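Local coordinates for protein N-(5'-phosphoribosyl)anthranilate isomerase (Pyrococcus furiosus, PDB 4AAJ) that catalyses the isomerisation of N-(5-phospho-beta-D-ribosyl)anthranilate to 1-(2-carboxyphenylamino)-1-deoxy-D-ribulose 5-phosphate, the third of five steps from chorismate to L-tryptophan, at residues L74-T77 / E83-M86; V79-W84 / I107-K112. One frame throughout, in Å; residues are numbered along the deposited sequence.

Overall arrangement
Both contacts lie on one flank of the (beta/alpha)8 barrel: contact 1 joins the barrel wall to helix 81-91, and contact 2 joins that helix to the next one in the coat. In contact 1 the helix packs inward on its own strand, 72-76; in contact 2 its first turn packs against helix 104-114. Trp-84 belongs to both: the far end of its indole meets the strand, whereas its CB meets Leu-110. The centres of the two contacts are about 8 Å apart, and they touch directly where Ala-85 N lies 3.9 Å from Leu-110 CD2. Contact 1 is centred about 14 Å from the centre of the chain and contact 2 about 18 Å, which places contact 2 farther out.

Contact 1: residues L74-T77 / E83-M86; sequences LVST and EWAM
In the beta-alpha-beta unit made of strand 72-76, helix 81-91 and strand 95-98, the indole of Trp-84 reaches from the helix to the strand and meets Leu-74 and Ser-76 with its six-membered ring. At the ring edge, in the plane of the indole, Leu-74 O lies 3.6 Å from Trp-84 CH2. The Leu-74 side chain runs antiparallel alongside the indole, bringing CD2 to 4.1 Å from Trp-84 CZ3; its CG is anti to the backbone N (chi1 -170°), which sends the branch toward the helix. Ser-76 touches obliquely through carbon, with CB 3.6 Å from Trp-84 CH2.

The contact is part of the interface between the parallel barrel and its helical coat, and it is buried on both sides without a hydrogen bond between the segments. The polar ends find partners in two loops: Ser-76 OG is hydrogen-bonded to Val-48 O, which follows strand 43-47, and to Met-78 N, which follows strand 72-76, while Trp-84 NE1 is bonded to Met-78 O in the loop leading into its own helix. Ile-96 and Val-98 of strand 95-98 also touch the Trp-84 side chain.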
# COMPACT_ATOMS: atom_id res chain seq x y z
N LEU A 74 5.07 2.23 -6.99
CA LEU A 74 6.51 2.18 -6.66
C LEU A 74 6.61 2.43 -5.15
O LEU A 74 6.33 3.52 -4.67
CB LEU A 74 7.24 3.26 -7.44
CG LEU A 74 8.77 3.26 -7.42
CD1 LEU A 74 9.25 2.05 -8.22
CD2 LEU A 74 9.29 4.57 -8.00
N VAL A 75 6.99 1.38 -4.40
CA VAL A 75 6.91 1.38 -2.93
C VAL A 75 8.32 1.54 -2.41
O VAL A 75 9.20 0.79 -2.80
CB VAL A 75 6.35 0.04 -2.41
CG1 VAL A 75 6.23 0.04 -0.89
CG2 VAL A 75 5.00 -0.28 -3.05
N SER A 76 8.54 2.51 -1.53
CA SER A 76 9.89 2.70 -1.00
C SER A 76 9.91 3.41 0.35
O SER A 76 8.96 4.13 0.71
CB SER A 76 10.71 3.50 -2.00
OG SER A 76 12.09 3.54 -1.64
N THR A 77 11.00 3.20 1.08
CA THR A 77 11.25 3.93 2.32
C THR A 77 12.13 5.15 2.08
O THR A 77 12.52 5.83 3.03
CB THR A 77 11.92 3.01 3.36
OG1 THR A 77 13.10 2.45 2.78
CG2 THR A 77 10.98 1.87 3.76
N GLU A 83 15.79 11.58 -4.60
CA GLU A 83 15.87 10.14 -4.88
C GLU A 83 14.52 9.61 -5.38
O GLU A 83 14.51 8.74 -6.22
CB GLU A 83 16.43 9.30 -3.72
CG GLU A 83 15.78 9.48 -2.37
CD GLU A 83 16.46 8.69 -1.26
OE1 GLU A 83 17.28 7.78 -1.57
OE2 GLU A 83 16.18 8.96 -0.07
N TRP A 84 13.42 10.13 -4.85
CA TRP A 84 12.08 9.83 -5.40
C TRP A 84 11.94 10.22 -6.84
O TRP A 84 11.52 9.40 -7.67
CB TRP A 84 10.99 10.48 -4.56
CG TRP A 84 10.53 9.59 -3.44
CD1 TRP A 84 10.74 9.74 -2.08
CD2 TRP A 84 9.78 8.34 -3.59
NE1 TRP A 84 10.17 8.71 -1.37
CE2 TRP A 84 9.58 7.83 -2.23
CE3 TRP A 84 9.25 7.63 -4.67
CZ2 TRP A 84 8.88 6.65 -1.98
CZ3 TRP A 84 8.54 6.45 -4.40
CH2 TRP A 84 8.37 5.97 -3.10
N ALA A 85 12.32 11.46 -7.16
CA ALA A 85 12.26 11.97 -8.54
C ALA A 85 13.02 11.05 -9.48
O ALA A 85 12.50 10.62 -10.50
CB ALA A 85 12.83 13.38 -8.60
N MET A 86 14.25 10.71 -9.11
CA MET A 86 15.06 9.85 -9.94
C MET A 86 14.49 8.45 -10.08
O MET A 86 14.56 7.87 -11.15
CB MET A 86 16.52 9.83 -9.45
CG MET A 86 17.23 11.17 -9.60
SD MET A 86 16.88 12.08 -11.13
CE MET A 86 17.66 11.05 -12.38

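Contact 2: residues V79-W84 / I107-K112; sequences VGFSEW and IDTLKK
Thr-109 and Leu-110 carry the helix 104-114 side of this contact, meeting Phe-81 and Trp-84 in the first turn of helix 81-91. The two helices follow one another in the outer layer of the (beta/alpha)8 barrel, separated in sequence by strand 95-98. Between segments 79-84 and 107-112 the closest CA atoms are those of Phe-81 and Leu-110, 7.4 Å apart.

Before the touching pair, Ile-107 turns its side chain inward to Val-118 and Lys-120 of strand 117-123, and Asp-108 OD2 forms a salt bridge with Lys-112 NZ one turn on. Thr-109 then presents its methyl to the phenyl ring, CG2 lying 3.5 Å from Phe-81 CE1 in an oblique approach, with the two side chains set nearly perpendicular. With chi1 at -52° the Thr-109 hydroxyl sits beside its own backbone N, where OG1 is hydrogen-bonded to Gln-105 O, and the methyl is left for the ring.

Of the Leu-110 methyls, CD1 goes to Trp-84 alone, 3.6 Å from Trp-84 CB at the root of the indole. CD2 meets the Phe-81 ring obliquely, 3.7 Å from Phe-81 CE1, the two side chains running antiparallel, and also reaches Trp-84 CB. Leu-110 further rests on Ile-96, so it joins the helix pair to the strand beneath. Next in sequence, Lys-111 NZ forms a salt bridge with Asp-148 OD2.

Within segment 79-84, Gly-80 is the N-cap of helix 81-91, and Glu-83 folds back over this start. Glu-83 OE2 takes two backbone donors: Val-79 N from above the carboxylate plane (41° out of it), and Gly-80 N, 3.1 Å away, at its anti lone pair with an N-H...O angle of 164°.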
# COMPACT_ATOMS: atom_id res chain seq x y z
N VAL A 79 13.39 8.81 1.60
CA VAL A 79 12.97 10.04 2.25
C VAL A 79 13.11 11.24 1.30
O VAL A 79 12.26 12.13 1.29
CB VAL A 79 13.82 10.31 3.52
CG1 VAL A 79 13.42 11.64 4.17
CG2 VAL A 79 13.71 9.17 4.52
N GLY A 80 14.16 11.23 0.51
CA GLY A 80 14.58 12.42 -0.24
C GLY A 80 13.77 12.72 -1.49
O GLY A 80 13.53 11.84 -2.33
N PHE A 81 13.36 13.99 -1.60
CA PHE A 81 12.67 14.48 -2.79
C PHE A 81 13.36 14.00 -4.06
O PHE A 81 12.72 13.46 -4.96
CB PHE A 81 12.56 16.01 -2.77
CG PHE A 81 12.19 16.61 -4.10
CD1 PHE A 81 10.90 16.45 -4.61
CD2 PHE A 81 13.13 17.31 -4.86
CE1 PHE A 81 10.56 16.98 -5.85
CE2 PHE A 81 12.79 17.85 -6.09
CZ PHE A 81 11.51 17.68 -6.59
N SER A 82 14.67 14.20 -4.14
CA SER A 82 15.40 13.89 -5.37
C SER A 82 15.68 12.41 -5.64
O SER A 82 15.78 12.00 -6.80
CB SER A 82 16.67 14.73 -5.49
OG SER A 82 16.31 16.10 -5.53
N GLU A 83 15.79 11.58 -4.60
CA GLU A 83 15.87 10.14 -4.88
C GLU A 83 14.52 9.61 -5.38
O GLU A 83 14.51 8.74 -6.22
CB GLU A 83 16.43 9.30 -3.72
CG GLU A 83 15.78 9.48 -2.37
CD GLU A 83 16.46 8.69 -1.26
OE1 GLU A 83 17.28 7.78 -1.57
OE2 GLU A 83 16.18 8.96 -0.07
N TRP A 84 13.42 10.13 -4.85
CA TRP A 84 12.08 9.83 -5.40
C TRP A 84 11.94 10.22 -6.84
O TRP A 84 11.52 9.40 -7.67
CB TRP A 84 10.99 10.48 -4.56
CG TRP A 84 10.53 9.59 -3.44
CD1 TRP A 84 10.74 9.74 -2.08
CD2 TRP A 84 9.78 8.34 -3.59
NE1 TRP A 84 10.17 8.71 -1.37
CE2 TRP A 84 9.58 7.83 -2.23
CE3 TRP A 84 9.25 7.63 -4.67
CZ2 TRP A 84 8.88 6.65 -1.98
CZ3 TRP A 84 8.54 6.45 -4.40
CH2 TRP A 84 8.37 5.97 -3.10
N ILE A 107 6.30 15.54 -1.02
CA ILE A 107 5.14 14.86 -1.59
C ILE A 107 4.39 15.79 -2.55
O ILE A 107 4.03 15.39 -3.66
CB ILE A 107 4.22 14.31 -0.48
CG1 ILE A 107 4.86 13.04 0.13
CG2 ILE A 107 2.82 14.06 -1.02
CD1 ILE A 107 4.24 12.59 1.43
N ASP A 108 4.19 17.04 -2.14
CA ASP A 108 3.46 17.99 -2.96
C ASP A 108 4.19 18.28 -4.27
O ASP A 108 3.55 18.34 -5.33
CB ASP A 108 3.17 19.28 -2.19
CG ASP A 108 2.03 20.07 -2.80
OD1 ASP A 108 1.02 19.46 -3.22
OD2 ASP A 108 2.15 21.31 -2.87
N THR A 109 5.50 18.46 -4.20
CA THR A 109 6.30 18.75 -5.39
C THR A 109 6.40 17.56 -6.36
O THR A 109 6.39 17.74 -7.58
CB THR A 109 7.71 19.28 -5.03
OG1 THR A 109 7.57 20.38 -4.11
CG2 THR A 109 8.45 19.76 -6.27
N LEU A 110 6.48 16.34 -5.82
CA LEU A 110 6.43 15.14 -6.66
C LEU A 110 5.11 15.05 -7.45
O LEU A 110 5.12 14.70 -8.62
CB LEU A 110 6.65 13.86 -5.85
CG LEU A 110 8.01 13.68 -5.18
CD1 LEU A 110 7.95 12.47 -4.26
CD2 LEU A 110 9.14 13.53 -6.19
N LYS A 111 4.00 15.38 -6.79
CA LYS A 111 2.69 15.40 -7.47
C LYS A 111 2.65 16.39 -8.63
O LYS A 111 2.20 16.05 -9.71
CB LYS A 111 1.56 15.70 -6.49
CG LYS A 111 1.21 14.55 -5.57
CD LYS A 111 0.18 14.92 -4.51
CE LYS A 111 -1.12 15.45 -5.09
NZ LYS A 111 -1.85 14.48 -5.96
N LYS A 112 3.14 17.60 -8.39
CA LYS A 112 3.09 18.66 -9.40
C LYS A 112 4.01 18.37 -10.57
O LYS A 112 3.57 18.39 -11.72
CB LYS A 112 3.41 20.03 -8.79
CG LYS A 112 2.51 20.44 -7.63
CD LYS A 112 1.03 20.36 -7.97
CE LYS A 112 0.16 20.47 -6.72
NZ LYS A 112 0.42 21.71 -5.94